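Local structure of glutathione transferase lambda1 (Populus trichocarpa, 4PQH) at residues 40-45 with 94-99. The protein probably conjugates glutathione to electrophilic substrates with release of a halide anion, as a monomeric plant Lambda-class glutathione transferase of thiol-transferase type. Numbering follows the deposited sequence.
Sequences QRVWIT and DLIKYI
The flat group at this contact is the carbonyl of Arg41: Thr45 OG1 and Thr45 N reach its oxygen from opposite faces, and CG2 of Ile96 rests 3.5 Å from that same Arg41 O. The hydrogen bond donated by Thr45 OG1 to Arg41 O, 3.0 Å long, comes in tilted 27° from the carbonyl plane. It leaves the oxygen side of Thr45 turned to Ile96, whose CG2 lies 3.3 Å from Thr45 OG1, the two side chains meeting roughly perpendicular. With OG1 beside the backbone N (chi1 -59°), where it can reach back to Arg41 O, CG2 of Thr45 is left anti to N and 3.9 Å from CG2 of Ile99. These helices, 37-48 and 92-102, belong to the N-terminal, thioredoxin-like domain of the GST fold, where they pack side by side on the sheet; here their segment axes run nearly parallel, 12° apart, and 9.0 Å at closest approach. A valine at Thr45 would probably leave Arg41 O with the backbone N-H as its one remaining partner in the two segments. Val42 splits its two methyls: CG2 touches both CB of Leu95 and CG2 of Ile96, while CG1 presses on CD1 of Ile99 at 3.4 Å, tighter than usual for two carbons. Leu82 of strand 81-84 lies against Leu95 and Ile99, and the guanidinium of Arg41 turns from this contact to hydrogen-bond through NE to Ala174 O and through NH1 to OG of glutathione-binding Ser92.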
loop_
_atom_site.group_PDB
_atom_site.type_symbol
_atom_site.label_atom_id
_atom_site.label_comp_id
_atom_site.label_asym_id
_atom_site.label_seq_id
_atom_site.Cartn_x
_atom_site.Cartn_y
_atom_site.Cartn_z
ATOM N N GLN A 40 1.047 -2.246 3.928
ATOM C CA GLN A 40 -0.229 -1.550 4.010
ATOM C C GLN A 40 -0.942 -1.536 2.665
ATOM O O GLN A 40 -2.163 -1.649 2.624
ATOM C CB GLN A 40 -0.036 -0.125 4.522
ATOM C CG GLN A 40 -1.331 0.534 4.979
ATOM C CD GLN A 40 -1.148 2.001 5.314
ATOM O OE1 GLN A 40 -0.029 2.527 5.254
ATOM N NE2 GLN A 40 -2.237 2.669 5.682
ATOM N N ARG A 41 -0.201 -1.407 1.564
ATOM C CA ARG A 41 -0.807 -1.499 0.228
ATOM C C ARG A 41 -1.663 -2.741 0.093
ATOM O O ARG A 41 -2.785 -2.692 -0.421
ATOM C CB ARG A 41 0.279 -1.583 -0.843
ATOM C CG ARG A 41 1.035 -0.296 -1.115
ATOM C CD ARG A 41 2.092 -0.544 -2.188
ATOM N NE ARG A 41 2.669 0.688 -2.728
ATOM C CZ ARG A 41 3.861 0.770 -3.312
ATOM N NH1 ARG A 41 4.635 -0.304 -3.419
ATOM N NH2 ARG A 41 4.274 1.933 -3.792
ATOM N N VAL A 42 -1.132 -3.858 0.560
ATOM C CA VAL A 42 -1.782 -5.144 0.363
ATOM C C VAL A 42 -2.929 -5.322 1.355
ATOM O O VAL A 42 -3.990 -5.857 1.022
ATOM C CB VAL A 42 -0.760 -6.307 0.476
ATOM C CG1 VAL A 42 -1.380 -7.594 -0.019
ATOM C CG2 VAL A 42 0.485 -5.995 -0.357
ATOM N N TRP A 43 -2.720 -4.838 2.569
ATOM C CA TRP A 43 -3.749 -4.838 3.595
ATOM C C TRP A 43 -4.967 -4.011 3.133
ATOM O O TRP A 43 -6.123 -4.438 3.290
ATOM C CB TRP A 43 -3.141 -4.278 4.876
ATOM C CG TRP A 43 -4.019 -4.238 6.082
ATOM C CD1 TRP A 43 -5.298 -4.705 6.211
ATOM C CD2 TRP A 43 -3.662 -3.687 7.352
ATOM N NE1 TRP A 43 -5.754 -4.475 7.494
ATOM C CE2 TRP A 43 -4.766 -3.849 8.209
ATOM C CE3 TRP A 43 -2.504 -3.077 7.849
ATOM C CZ2 TRP A 43 -4.752 -3.412 9.536
ATOM C CZ3 TRP A 43 -2.492 -2.642 9.166
ATOM C CH2 TRP A 43 -3.609 -2.813 9.993
ATOM N N ILE A 44 -4.718 -2.835 2.560
ATOM C CA ILE A 44 -5.799 -2.009 2.010
ATOM C C ILE A 44 -6.542 -2.768 0.920
ATOM O O ILE A 44 -7.774 -2.738 0.867
ATOM C CB ILE A 44 -5.279 -0.675 1.425
ATOM C CG1 ILE A 44 -4.663 0.205 2.512
ATOM C CG2 ILE A 44 -6.434 0.067 0.747
ATOM C CD1 ILE A 44 -3.715 1.250 1.954
ATOM N N THR A 45 -5.814 -3.450 0.046
ATOM C CA THR A 45 -6.443 -4.207 -1.040
ATOM C C THR A 45 -7.384 -5.277 -0.500
ATOM O O THR A 45 -8.536 -5.383 -0.925
ATOM C CB THR A 45 -5.393 -4.807 -1.984
ATOM O OG1 THR A 45 -4.597 -3.743 -2.520
ATOM C CG2 THR A 45 -6.073 -5.537 -3.144
ATOM N N ASP A 94 3.038 -6.378 -7.096
ATOM C CA ASP A 94 2.603 -7.645 -7.664
ATOM C C ASP A 94 1.422 -8.186 -6.867
ATOM O O ASP A 94 0.444 -8.674 -7.443
ATOM C CB ASP A 94 3.739 -8.671 -7.663
ATOM C CG ASP A 94 4.807 -8.361 -8.686
ATOM O OD1 ASP A 94 4.558 -7.516 -9.572
ATOM O OD2 ASP A 94 5.891 -8.975 -8.610
ATOM N N LEU A 95 1.506 -8.083 -5.544
ATOM C CA LEU A 95 0.496 -8.659 -4.662
ATOM C C LEU A 95 -0.858 -7.970 -4.730
ATOM O O LEU A 95 -1.885 -8.640 -4.670
ATOM C CB LEU A 95 0.985 -8.676 -3.216
ATOM C CG LEU A 95 2.111 -9.662 -2.914
ATOM C CD1 LEU A 95 2.405 -9.642 -1.426
ATOM C CD2 LEU A 95 1.683 -11.045 -3.369
ATOM N N ILE A 96 -0.879 -6.646 -4.823
ATOM C CA ILE A 96 -2.170 -5.975 -4.933
ATOM C C ILE A 96 -2.850 -6.367 -6.250
ATOM O O ILE A 96 -4.065 -6.580 -6.284
ATOM C CB ILE A 96 -2.085 -4.443 -4.712
ATOM C CG1 ILE A 96 -1.353 -3.748 -5.862
ATOM C CG2 ILE A 96 -1.458 -4.135 -3.350
ATOM C CD1 ILE A 96 -1.195 -2.237 -5.656
ATOM N N LYS A 97 -2.078 -6.510 -7.324
ATOM C CA LYS A 97 -2.639 -6.988 -8.589
ATOM C C LYS A 97 -3.116 -8.435 -8.482
ATOM O O LYS A 97 -4.191 -8.787 -8.988
ATOM C CB LYS A 97 -1.626 -6.838 -9.728
ATOM C CG LYS A 97 -1.321 -5.399 -10.108
ATOM C CD LYS A 97 -0.270 -5.350 -11.201
ATOM C CE LYS A 97 0.062 -3.921 -11.591
ATOM N NZ LYS A 97 1.236 -3.871 -12.505
ATOM N N TYR A 98 -2.336 -9.262 -7.796
ATOM C CA TYR A 98 -2.661 -10.668 -7.628
ATOM C C TYR A 98 -3.941 -10.862 -6.817
ATOM O O TYR A 98 -4.835 -11.607 -7.229
ATOM C CB TYR A 98 -1.485 -11.410 -6.977
ATOM C CG TYR A 98 -1.780 -12.875 -6.773
ATOM C CD1 TYR A 98 -1.538 -13.799 -7.781
ATOM C CD2 TYR A 98 -2.326 -13.332 -5.579
ATOM C CE1 TYR A 98 -1.826 -15.139 -7.598
ATOM C CE2 TYR A 98 -2.613 -14.660 -5.389
ATOM C CZ TYR A 98 -2.359 -15.562 -6.396
ATOM O OH TYR A 98 -2.638 -16.893 -6.198
ATOM N N ILE A 99 -4.042 -10.188 -5.676
ATOM C CA ILE A 99 -5.242 -10.296 -4.857
ATOM C C ILE A 99 -6.467 -9.807 -5.624
ATOM O O ILE A 99 -7.530 -10.434 -5.588
ATOM C CB ILE A 99 -5.088 -9.549 -3.514
ATOM C CG1 ILE A 99 -4.123 -10.326 -2.615
ATOM C CG2 ILE A 99 -6.452 -9.380 -2.833
ATOM C CD1 ILE A 99 -3.822 -9.646 -1.309
#